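6-phosphofructokinase isozyme 2 (Escherichia coli, PDB 3N1C) catalyses the ATP- and magnesium-dependent phosphorylation of D-fructose 6-phosphate to fructose 1,6-bisphosphate, the first committing step of glycolysis. Local coordinates at residues V2-L7 against M262-A267; T8-L13 against S137-P142; G63-H68 against D87-N92; V276-A281 against D298-I303. All coordinates share one frame; numbering follows the deposited sequence.

Contact 1: residues V2-L7 against M262-A267; sequences VRIYTL and MTLKLA
Ile-4 meets Thr-263, Leu-264 and Ala-267 at once, a compact example of a sheet strand reaching into a covering helix through a single branched side chain. From CB its two arms part. The CG2 methyl reaches the CG2 methyl of Thr-263 at 3.8 Å, the two side chains crossing at a slant. CG1, anti to the carbonyl carbon (chi1 -55°), runs past Ala-267, whose CB is 4.0 Å from it. The chain then stays extended, carrying CD1 forward to the tip: there Ala-267 CB lies 3.8 Å away and, more loosely, Leu-264 CD2 at 4.3 Å. Ala-267 CB is thus wedged between this tip and Val-2, whose CG2 comes to 3.7 Å from the same methyl. Val-2 also supplies the polar link, a weak hydrogen bond from its backbone N to Ala-267 O at 3.4 Å. Its own carbonyl oxygen is buried with no partner. Thr-263 turns its hydroxyl back to Val-259 O in its own helix, which leaves the methyl for packing. Strand 4-7 runs between strands 55-62 and 133-137 in the parallel sheet of the ribokinase-like fold, and segment 262-267 of helix 254-267 runs at 144° to it, with Thr-263 and Leu-266 continuing the cover onto strands 133-137 and 162-166.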
# COMPACT_ATOMS: atom_id res chain seq x y z
N VAL A 2 -17.64 -37.13 -24.58
CA VAL A 2 -18.16 -37.73 -23.37
C VAL A 2 -18.85 -36.60 -22.61
O VAL A 2 -18.56 -35.43 -22.84
CB VAL A 2 -17.04 -38.36 -22.52
CG1 VAL A 2 -16.42 -39.54 -23.25
CG2 VAL A 2 -15.98 -37.33 -22.16
N ARG A 3 -19.77 -36.95 -21.72
CA ARG A 3 -20.49 -35.93 -20.97
C ARG A 3 -19.59 -35.29 -19.92
O ARG A 3 -18.63 -35.90 -19.46
CB ARG A 3 -21.75 -36.50 -20.32
CG ARG A 3 -22.84 -36.84 -21.32
CD ARG A 3 -24.20 -36.89 -20.64
NE ARG A 3 -24.56 -35.61 -20.03
CZ ARG A 3 -25.63 -35.43 -19.26
NH1 ARG A 3 -26.45 -36.44 -19.01
NH2 ARG A 3 -25.88 -34.23 -18.75
N ILE A 4 -19.90 -34.04 -19.58
CA ILE A 4 -19.11 -33.29 -18.61
C ILE A 4 -19.97 -32.84 -17.44
O ILE A 4 -21.08 -32.33 -17.62
CB ILE A 4 -18.43 -32.08 -19.27
CG1 ILE A 4 -17.60 -32.52 -20.49
CG2 ILE A 4 -17.56 -31.33 -18.26
CD1 ILE A 4 -17.01 -31.37 -21.26
N TYR A 5 -19.46 -33.05 -16.23
CA TYR A 5 -20.10 -32.56 -15.02
C TYR A 5 -19.04 -31.83 -14.20
O TYR A 5 -17.85 -32.10 -14.35
CB TYR A 5 -20.64 -33.71 -14.19
CG TYR A 5 -21.68 -34.55 -14.90
CD1 TYR A 5 -21.31 -35.53 -15.81
CD2 TYR A 5 -23.04 -34.36 -14.66
CE1 TYR A 5 -22.26 -36.30 -16.47
CE2 TYR A 5 -23.99 -35.13 -15.30
CZ TYR A 5 -23.60 -36.09 -16.21
OH TYR A 5 -24.54 -36.85 -16.85
N THR A 6 -19.48 -30.89 -13.37
CA THR A 6 -18.59 -30.25 -12.41
C THR A 6 -19.20 -30.35 -11.02
O THR A 6 -20.41 -30.53 -10.88
CB THR A 6 -18.31 -28.77 -12.72
OG1 THR A 6 -19.43 -27.97 -12.35
CG2 THR A 6 -17.99 -28.57 -14.21
N LEU A 7 -18.36 -30.23 -10.00
CA LEU A 7 -18.81 -30.28 -8.62
C LEU A 7 -18.22 -29.10 -7.87
O LEU A 7 -17.01 -28.87 -7.91
CB LEU A 7 -18.37 -31.58 -7.96
CG LEU A 7 -18.72 -31.72 -6.47
CD1 LEU A 7 -20.23 -31.79 -6.29
CD2 LEU A 7 -18.05 -32.95 -5.87
N MET A 262 -9.53 -26.94 -21.10
CA MET A 262 -8.78 -28.19 -21.14
C MET A 262 -9.67 -29.40 -20.88
O MET A 262 -9.41 -30.50 -21.39
CB MET A 262 -7.61 -28.16 -20.16
CG MET A 262 -6.58 -27.10 -20.52
SD MET A 262 -5.05 -27.23 -19.58
CE MET A 262 -5.62 -26.83 -17.93
N THR A 263 -10.73 -29.20 -20.11
CA THR A 263 -11.69 -30.27 -19.84
C THR A 263 -12.48 -30.60 -21.10
O THR A 263 -12.76 -31.76 -21.40
CB THR A 263 -12.65 -29.89 -18.71
OG1 THR A 263 -11.91 -29.78 -17.49
CG2 THR A 263 -13.75 -30.95 -18.54
N LEU A 264 -12.84 -29.56 -21.85
CA LEU A 264 -13.55 -29.74 -23.11
C LEU A 264 -12.67 -30.50 -24.11
O LEU A 264 -13.15 -31.38 -24.82
CB LEU A 264 -13.97 -28.39 -23.70
CG LEU A 264 -15.41 -28.29 -24.21
CD1 LEU A 264 -15.59 -27.06 -25.07
CD2 LEU A 264 -15.79 -29.55 -24.97
N LYS A 265 -11.39 -30.14 -24.16
CA LYS A 265 -10.44 -30.79 -25.06
C LYS A 265 -10.28 -32.26 -24.69
O LYS A 265 -10.22 -33.13 -25.56
CB LYS A 265 -9.09 -30.09 -25.01
CG LYS A 265 -8.98 -28.89 -25.93
CD LYS A 265 -9.56 -29.19 -27.30
CE LYS A 265 -9.59 -27.95 -28.18
NZ LYS A 265 -9.80 -28.29 -29.61
N LEU A 266 -10.22 -32.53 -23.39
CA LEU A 266 -10.11 -33.89 -22.88
C LEU A 266 -11.34 -34.70 -23.26
O LEU A 266 -11.23 -35.87 -23.64
CB LEU A 266 -9.94 -33.88 -21.36
CG LEU A 266 -9.89 -35.27 -20.73
CD1 LEU A 266 -8.68 -36.03 -21.25
CD2 LEU A 266 -9.87 -35.20 -19.21
N ALA A 267 -12.50 -34.11 -23.14
CA ALA A 267 -13.76 -34.76 -23.50
C ALA A 267 -13.80 -35.09 -24.99
O ALA A 267 -14.58 -35.95 -25.43
CB ALA A 267 -14.94 -33.89 -23.12

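Contact 2: residues T8-L13 against S137-P142; sequences TLAPSL and SGSLPP. With F6P (6-O-phosphono-beta-D-fructofuranose), chain E.
Pro-141 presses its ring against the bend made by Leu-9 and Ala-10. The flank of the ring at CD lies 3.7 Å from Leu-9 CB, while CG stands 4.1 Å from Ala-10 CB. Beyond it Leu-9 and Leu-140 lie side by side and point the same way, the Leu-9 branch CD1 meeting Leu-140 CD2 at 3.6 Å. The Ala-10 methyl is the small bump on the other flank, set against Ser-139 between its carbonyl O and its OG. An alanine in place of Pro-141 would lose the ring carbons CG and CD and would probably open a gap beside Leu-9 CB and Ala-10 CB. Both loops leave the C-terminal ends of neighbouring parallel strands, 4-7 and 133-137, where ribokinase-like kinases place their substrate, and segment 8-13 then runs on into the small lid sheet. Nearer those strands the loops stand apart and two waters fill the hollow: one takes the N-H of Leu-9, the other that of Ala-10 at 2.9 Å; each bonds weakly to Ser-137 O, and the second also reaches Ser-139 O. Gly-138 adopts backbone angles that suit glycine, and Ser-139 follows, giving its N-H to O1P of fructose 6-phosphate at 2.8 Å. With OG between the backbone N and the carbonyl carbon (chi1 66°), its hydroxyl reaches O2P at 2.7 Å, while Arg-90 holds the same phosphate and also binds Ala-10 O.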
# COMPACT_ATOMS: atom_id res chain seq x y z
N THR A 8 -19.08 -28.34 -7.19
CA THR A 8 -18.64 -27.20 -6.40
C THR A 8 -19.17 -27.35 -4.99
O THR A 8 -20.34 -27.04 -4.72
CB THR A 8 -19.16 -25.88 -6.98
OG1 THR A 8 -18.87 -25.82 -8.38
CG2 THR A 8 -18.52 -24.69 -6.28
N LEU A 9 -18.33 -27.83 -4.08
CA LEU A 9 -18.75 -28.05 -2.70
C LEU A 9 -18.94 -26.73 -1.96
O LEU A 9 -19.65 -26.68 -0.96
CB LEU A 9 -17.77 -28.96 -1.97
CG LEU A 9 -17.80 -30.41 -2.47
CD1 LEU A 9 -16.68 -31.24 -1.85
CD2 LEU A 9 -19.15 -31.04 -2.19
N ALA A 10 -18.31 -25.67 -2.47
CA ALA A 10 -18.44 -24.33 -1.90
C ALA A 10 -18.82 -23.30 -2.96
O ALA A 10 -17.97 -22.55 -3.44
CB ALA A 10 -17.15 -23.92 -1.20
N PRO A 11 -20.09 -23.27 -3.37
CA PRO A 11 -20.49 -22.28 -4.37
C PRO A 11 -20.46 -20.88 -3.76
O PRO A 11 -20.31 -20.74 -2.56
CB PRO A 11 -21.94 -22.66 -4.69
CG PRO A 11 -22.13 -24.03 -4.14
CD PRO A 11 -21.22 -24.12 -2.95
N SER A 12 -20.60 -19.86 -4.60
CA SER A 12 -20.64 -18.50 -4.12
C SER A 12 -21.59 -17.68 -4.97
O SER A 12 -21.63 -17.84 -6.19
CB SER A 12 -19.24 -17.87 -4.17
OG SER A 12 -19.31 -16.47 -3.95
N LEU A 13 -22.36 -16.82 -4.32
CA LEU A 13 -23.06 -15.75 -5.01
C LEU A 13 -22.10 -14.57 -5.03
O LEU A 13 -21.88 -13.92 -4.00
CB LEU A 13 -24.34 -15.38 -4.28
CG LEU A 13 -25.11 -14.17 -4.83
CD1 LEU A 13 -25.69 -14.48 -6.21
CD2 LEU A 13 -26.22 -13.76 -3.87
N SER A 137 -13.92 -28.69 -8.49
CA SER A 137 -13.15 -27.46 -8.45
C SER A 137 -13.62 -26.47 -7.39
O SER A 137 -14.82 -26.26 -7.21
CB SER A 137 -13.17 -26.79 -9.83
OG SER A 137 -12.80 -25.43 -9.74
N GLY A 138 -12.67 -25.85 -6.69
CA GLY A 138 -12.99 -24.84 -5.69
C GLY A 138 -12.58 -25.25 -4.29
O GLY A 138 -12.10 -26.36 -4.09
N SER A 139 -12.76 -24.35 -3.33
CA SER A 139 -12.40 -24.64 -1.94
C SER A 139 -13.35 -25.64 -1.30
O SER A 139 -14.44 -25.89 -1.80
CB SER A 139 -12.38 -23.35 -1.11
OG SER A 139 -13.67 -22.79 -1.00
N LEU A 140 -12.91 -26.21 -0.18
CA LEU A 140 -13.75 -27.08 0.64
C LEU A 140 -14.45 -26.28 1.73
O LEU A 140 -13.83 -25.46 2.40
CB LEU A 140 -12.92 -28.19 1.30
CG LEU A 140 -12.56 -29.43 0.49
CD1 LEU A 140 -11.71 -30.36 1.35
CD2 LEU A 140 -13.81 -30.15 0.02
N PRO A 141 -15.75 -26.51 1.92
CA PRO A 141 -16.47 -25.84 3.01
C PRO A 141 -15.92 -26.30 4.35
O PRO A 141 -15.48 -27.44 4.46
CB PRO A 141 -17.90 -26.34 2.85
CG PRO A 141 -18.00 -26.86 1.46
CD PRO A 141 -16.63 -27.39 1.13
N PRO A 142 -15.92 -25.42 5.36
CA PRO A 142 -15.59 -25.88 6.71
C PRO A 142 -16.55 -27.00 7.08
O PRO A 142 -17.72 -26.92 6.69
CB PRO A 142 -15.86 -24.65 7.58
CG PRO A 142 -15.75 -23.49 6.65
CD PRO A 142 -16.25 -23.98 5.32
O1 F6P E . -12.23 -18.71 -9.11
C1 F6P E . -13.15 -17.67 -9.03
C2 F6P E . -14.36 -18.12 -8.16
O2 F6P E . -14.52 -19.50 -7.73
C3 F6P E . -15.37 -17.08 -7.68
O3 F6P E . -16.51 -16.88 -8.46
C4 F6P E . -15.36 -16.94 -6.20
O4 F6P E . -16.13 -16.04 -5.45
C5 F6P E . -14.03 -17.50 -5.75
O5 F6P E . -13.41 -17.98 -7.00
C6 F6P E . -14.18 -18.64 -4.73
O6 F6P E . -12.90 -19.04 -4.33
P F6P E . -12.63 -20.41 -3.45
O1P F6P E . -13.20 -21.74 -4.25
O2P F6P E . -13.39 -20.33 -1.99
O3P F6P E . -11.20 -20.58 -3.26
O HOH W 1 -15.68 -28.76 -5.11
O HOH W 2 -15.90 -25.54 -4.04

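Contact 3: residues G63-H68 against D87-N92; sequences GATGEH and DWTRQN. With F6P (6-O-phosphono-beta-D-fructofuranose), chain E.
Thr-65 and Thr-89 form the tight heart of this contact, where the first turn of helix 63-75 meets the loop entering strand 91-97. Thr-65 holds OG1 between its backbone N and carbonyl carbon (chi1 47°), and from there the hydroxyl donates to Thr-89 O at 2.8 Å, in the carbonyl plane and on a lone pair. Beside it Thr-89 OG1 lies against Gly-66 CA and also receives the N-H of Gly-62. A valine in place of Thr-65 would probably leave Thr-89 O without this donor and the loop less firmly fixed to the helix. Equally close, the Trp-88 indole lays one face over Gly-63 CA and Ala-64 N, and its CH2 touches Ala-64 CB at 3.6 Å. The rim is looser: Trp-88 remains exposed, though it also packs on Ala-64 of the second subunit, and Gln-91 OE1 comes to only 3.9 Å from Thr-65 CG2. Chemically, the hydroxyl-to-carbonyl bond and the bonds of Thr-89 to Gly-62 tie the loop to the helix start just before substrate-binding residues 90-92, of which Arg-90 grips O2P of fructose 6-phosphate through NH1 and NH2, and Asn-92 ND2 donates to the sugar's O4 at 2.8 Å.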
# COMPACT_ATOMS: atom_id res chain seq x y z
N GLY A 63 -30.70 -20.90 1.20
CA GLY A 63 -31.25 -19.58 1.46
C GLY A 63 -31.51 -18.78 0.20
O GLY A 63 -31.36 -19.28 -0.91
N ALA A 64 -31.90 -17.52 0.38
CA ALA A 64 -32.20 -16.65 -0.75
C ALA A 64 -30.99 -16.45 -1.65
O ALA A 64 -31.12 -16.26 -2.86
CB ALA A 64 -32.73 -15.31 -0.26
N THR A 65 -29.80 -16.47 -1.06
CA THR A 65 -28.57 -16.32 -1.84
C THR A 65 -28.40 -17.52 -2.77
O THR A 65 -28.00 -17.38 -3.92
CB THR A 65 -27.33 -16.18 -0.94
OG1 THR A 65 -27.36 -17.18 0.08
CG2 THR A 65 -27.30 -14.80 -0.29
N GLY A 66 -28.69 -18.71 -2.25
CA GLY A 66 -28.65 -19.91 -3.05
C GLY A 66 -29.62 -19.82 -4.22
O GLY A 66 -29.27 -20.16 -5.35
N GLU A 67 -30.83 -19.35 -3.94
CA GLU A 67 -31.84 -19.14 -4.97
C GLU A 67 -31.38 -18.14 -6.02
O GLU A 67 -31.62 -18.32 -7.21
CB GLU A 67 -33.15 -18.66 -4.36
CG GLU A 67 -33.86 -19.69 -3.51
CD GLU A 67 -35.06 -19.11 -2.80
OE1 GLU A 67 -35.32 -19.53 -1.65
OE2 GLU A 67 -35.74 -18.23 -3.37
N HIS A 68 -30.73 -17.07 -5.56
CA HIS A 68 -30.19 -16.05 -6.44
C HIS A 68 -29.12 -16.65 -7.37
O HIS A 68 -29.08 -16.36 -8.56
CB HIS A 68 -29.58 -14.91 -5.61
CG HIS A 68 -29.41 -13.62 -6.36
ND1 HIS A 68 -29.24 -13.57 -7.72
CD2 HIS A 68 -29.36 -12.34 -5.92
CE1 HIS A 68 -29.11 -12.31 -8.10
NE2 HIS A 68 -29.18 -11.54 -7.02
N ASP A 87 -27.67 -24.10 5.47
CA ASP A 87 -26.82 -22.92 5.61
C ASP A 87 -26.79 -22.10 4.31
O ASP A 87 -26.65 -22.66 3.22
CB ASP A 87 -25.41 -23.34 6.04
CG ASP A 87 -24.64 -22.23 6.73
OD1 ASP A 87 -25.28 -21.38 7.38
OD2 ASP A 87 -23.39 -22.20 6.62
N TRP A 88 -26.95 -20.79 4.43
CA TRP A 88 -27.08 -19.91 3.27
C TRP A 88 -25.80 -19.82 2.44
O TRP A 88 -24.70 -19.68 2.97
CB TRP A 88 -27.49 -18.51 3.71
CG TRP A 88 -28.97 -18.34 3.93
CD1 TRP A 88 -29.82 -19.24 4.51
CD2 TRP A 88 -29.76 -17.20 3.59
NE1 TRP A 88 -31.10 -18.73 4.54
CE2 TRP A 88 -31.09 -17.48 3.98
CE3 TRP A 88 -29.48 -15.97 2.99
CZ2 TRP A 88 -32.13 -16.57 3.79
CZ3 TRP A 88 -30.51 -15.07 2.80
CH2 TRP A 88 -31.82 -15.37 3.20
N THR A 89 -25.96 -19.90 1.12
CA THR A 89 -24.84 -19.76 0.19
C THR A 89 -24.04 -18.50 0.47
O THR A 89 -24.60 -17.42 0.63
CB THR A 89 -25.35 -19.71 -1.27
OG1 THR A 89 -25.95 -20.97 -1.60
CG2 THR A 89 -24.21 -19.44 -2.23
N ARG A 90 -22.72 -18.63 0.55
CA ARG A 90 -21.85 -17.49 0.82
C ARG A 90 -21.96 -16.42 -0.27
O ARG A 90 -22.28 -16.71 -1.43
CB ARG A 90 -20.40 -17.93 0.95
CG ARG A 90 -19.79 -18.38 -0.37
CD ARG A 90 -18.31 -18.68 -0.25
NE ARG A 90 -17.85 -19.52 -1.35
CZ ARG A 90 -16.57 -19.69 -1.68
NH1 ARG A 90 -15.62 -19.07 -0.99
NH2 ARG A 90 -16.24 -20.48 -2.70
N GLN A 91 -21.66 -15.19 0.11
CA GLN A 91 -21.67 -14.06 -0.81
C GLN A 91 -20.32 -13.36 -0.75
O GLN A 91 -19.98 -12.72 0.25
CB GLN A 91 -22.81 -13.09 -0.48
CG GLN A 91 -22.84 -11.83 -1.35
CD GLN A 91 -24.12 -11.02 -1.18
OE1 GLN A 91 -25.21 -11.57 -1.04
NE2 GLN A 91 -23.98 -9.69 -1.20
N ASN A 92 -19.53 -13.51 -1.81
CA ASN A 92 -18.22 -12.88 -1.88
C ASN A 92 -18.32 -11.48 -2.47
O ASN A 92 -19.26 -11.17 -3.18
CB ASN A 92 -17.25 -13.76 -2.67
CG ASN A 92 -16.94 -15.06 -1.95
OD1 ASN A 92 -17.17 -15.18 -0.74
ND2 ASN A 92 -16.40 -16.04 -2.67
O1 F6P E . -12.23 -18.71 -9.11
C1 F6P E . -13.15 -17.67 -9.03
C2 F6P E . -14.36 -18.12 -8.16
O2 F6P E . -14.52 -19.50 -7.73
C3 F6P E . -15.37 -17.08 -7.68
O3 F6P E . -16.51 -16.88 -8.46
C4 F6P E . -15.36 -16.94 -6.20
O4 F6P E . -16.13 -16.04 -5.45
C5 F6P E . -14.03 -17.50 -5.75
O5 F6P E . -13.41 -17.98 -7.00
C6 F6P E . -14.18 -18.64 -4.73
O6 F6P E . -12.90 -19.04 -4.33
P F6P E . -12.63 -20.41 -3.45
O1P F6P E . -13.20 -21.74 -4.25
O2P F6P E . -13.39 -20.33 -1.99
O3P F6P E . -11.20 -20.58 -3.26

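Contact 4: residues V276-A281 against D298-I303; sequences VRFGVA and DDTQKI
Phe-278 brings the CE1 corner of its ring to 3.7 Å from the CG2 methyl of Thr-300, the two side chains crossing at about a right angle. With CG anti to the backbone N (chi1 -161°), the ring swings from the flank of helix 272-288 toward helix 297-307. Gln-301 OE1 sits near the plane of the ring at its edge, 4.2 Å from CE1. The aromatic group has further company: Lys-265 makes a cation-pi interaction with it and Tyr-304 meets it edge-to-face.

The closest backbone approach lies one turn further on, at Ala-281. Its small methyl lets the helices come near, and CB reaches the carbonyl O of Thr-300 at 3.6 Å. Ile-303, one turn after Thr-300, sets CG2 at 3.8 Å from Ala-281 CA, and the alanine thereby settles into the space between these two residues. The axes of the two segments pass 8.8 Å apart at 133°, bringing together two successive helices of the C-terminal part of the kinase domain. Val-280, turned to strand 238-241, is one of the ATP-binding residues, and Ser-284, another, touches Ile-303.

Polar groups find partners on their own side of the seam. Thr-300 OG1 bonds to Ser-296 O, just ahead of helix 297-307, leaving CG2 for the interface, while Lys-302 NZ bridges to Asp-299 OD2 at 3.1 Å, on the anti side and tilted out of the carboxylate plane. What joins the two segments is therefore chiefly hydrocarbon, with no polar bond passing between them, and its hold depends on the fit of methyl, ring and branched side chain.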
# COMPACT_ATOMS: atom_id res chain seq x y z
N VAL A 276 -3.36 -28.12 -24.10
CA VAL A 276 -2.64 -27.00 -23.49
C VAL A 276 -2.81 -25.69 -24.26
O VAL A 276 -3.01 -24.63 -23.66
CB VAL A 276 -1.16 -27.34 -23.29
CG1 VAL A 276 -0.41 -26.15 -22.70
CG2 VAL A 276 -1.04 -28.56 -22.38
N ARG A 277 -2.74 -25.76 -25.59
CA ARG A 277 -2.97 -24.57 -26.41
C ARG A 277 -4.35 -23.98 -26.18
O ARG A 277 -4.50 -22.76 -26.08
CB ARG A 277 -2.80 -24.90 -27.90
CG ARG A 277 -1.36 -25.05 -28.35
CD ARG A 277 -1.30 -25.48 -29.80
NE ARG A 277 0.06 -25.41 -30.33
CZ ARG A 277 0.43 -25.94 -31.49
NH1 ARG A 277 1.68 -25.83 -31.90
NH2 ARG A 277 -0.45 -26.59 -32.24
N PHE A 278 -5.37 -24.83 -26.11
CA PHE A 278 -6.74 -24.36 -25.93
C PHE A 278 -6.94 -23.79 -24.53
O PHE A 278 -7.70 -22.84 -24.33
CB PHE A 278 -7.74 -25.48 -26.22
CG PHE A 278 -9.13 -25.00 -26.52
CD1 PHE A 278 -9.38 -24.17 -27.60
CD2 PHE A 278 -10.20 -25.39 -25.73
CE1 PHE A 278 -10.66 -23.73 -27.88
CE2 PHE A 278 -11.49 -24.96 -26.01
CZ PHE A 278 -11.72 -24.13 -27.09
N GLY A 279 -6.27 -24.39 -23.55
CA GLY A 279 -6.31 -23.89 -22.19
C GLY A 279 -5.68 -22.51 -22.10
O GLY A 279 -6.22 -21.61 -21.45
N VAL A 280 -4.53 -22.34 -22.75
CA VAL A 280 -3.84 -21.05 -22.75
C VAL A 280 -4.66 -20.02 -23.51
O VAL A 280 -4.81 -18.88 -23.06
CB VAL A 280 -2.41 -21.16 -23.33
CG1 VAL A 280 -1.79 -19.79 -23.52
CG2 VAL A 280 -1.53 -22.02 -22.43
N ALA A 281 -5.22 -20.43 -24.64
CA ALA A 281 -6.11 -19.56 -25.40
C ALA A 281 -7.27 -19.04 -24.55
O ALA A 281 -7.57 -17.85 -24.56
CB ALA A 281 -6.65 -20.28 -26.63
N ASP A 298 -15.38 -16.42 -29.18
CA ASP A 298 -14.68 -15.76 -30.28
C ASP A 298 -13.24 -15.35 -29.95
O ASP A 298 -12.34 -15.54 -30.76
CB ASP A 298 -15.49 -14.56 -30.78
CG ASP A 298 -16.75 -14.98 -31.52
OD1 ASP A 298 -16.91 -16.18 -31.81
OD2 ASP A 298 -17.59 -14.10 -31.81
N ASP A 299 -13.03 -14.79 -28.76
CA ASP A 299 -11.67 -14.45 -28.33
C ASP A 299 -10.81 -15.71 -28.20
O ASP A 299 -9.64 -15.73 -28.59
CB ASP A 299 -11.69 -13.72 -26.99
CG ASP A 299 -12.23 -12.31 -27.11
OD1 ASP A 299 -12.77 -11.80 -26.11
OD2 ASP A 299 -12.12 -11.73 -28.21
N THR A 300 -11.39 -16.76 -27.64
CA THR A 300 -10.63 -17.99 -27.43
C THR A 300 -10.25 -18.65 -28.74
O THR A 300 -9.10 -19.06 -28.92
CB THR A 300 -11.41 -18.98 -26.57
OG1 THR A 300 -11.59 -18.41 -25.27
CG2 THR A 300 -10.63 -20.29 -26.44
N GLN A 301 -11.20 -18.72 -29.67
CA GLN A 301 -10.96 -19.33 -30.98
C GLN A 301 -9.90 -18.56 -31.77
O GLN A 301 -9.06 -19.15 -32.45
CB GLN A 301 -12.26 -19.41 -31.78
CG GLN A 301 -12.15 -20.28 -33.02
CD GLN A 301 -11.65 -21.69 -32.70
OE1 GLN A 301 -11.95 -22.25 -31.64
NE2 GLN A 301 -10.87 -22.26 -33.61
N LYS A 302 -9.96 -17.24 -31.67
CA LYS A 302 -9.00 -16.39 -32.37
C LYS A 302 -7.58 -16.65 -31.87
O LYS A 302 -6.63 -16.75 -32.65
CB LYS A 302 -9.39 -14.92 -32.19
CG LYS A 302 -8.28 -13.94 -32.50
CD LYS A 302 -8.67 -12.53 -32.03
CE LYS A 302 -9.26 -12.57 -30.62
NZ LYS A 302 -9.69 -11.22 -30.12
N ILE A 303 -7.44 -16.75 -30.55
CA ILE A 303 -6.13 -16.96 -29.96
C ILE A 303 -5.65 -18.39 -30.21
O ILE A 303 -4.47 -18.62 -30.49
CB ILE A 303 -6.13 -16.63 -28.45
CG1 ILE A 303 -6.46 -15.15 -28.23
CG2 ILE A 303 -4.79 -16.97 -27.84
CD1 ILE A 303 -6.66 -14.76 -26.77

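Overall arrangement
Along the chain, contact 1 joins the first strand to helix 254-267 and encloses contacts 2 and 3, whereas contact 4 follows it. Contacts 1 and 2, with centres 19 Å apart, share the large parallel sheet, where Leu-7 O probably bonds Ser-137 N. Contacts 2 and 3 are the closest pair, 12 Å apart between centres; strands 12-19 and 91-97 are neighbours in the lid sheet, and both contacts reach fructose 6-phosphate. Contact 4 lies across the chain's centre from them, about 33 Å from contact 3 between centres, but touches contact 1 through Lys-265 and Phe-278. The series thus runs from helical packing through the central sheet to the substrate site and lid.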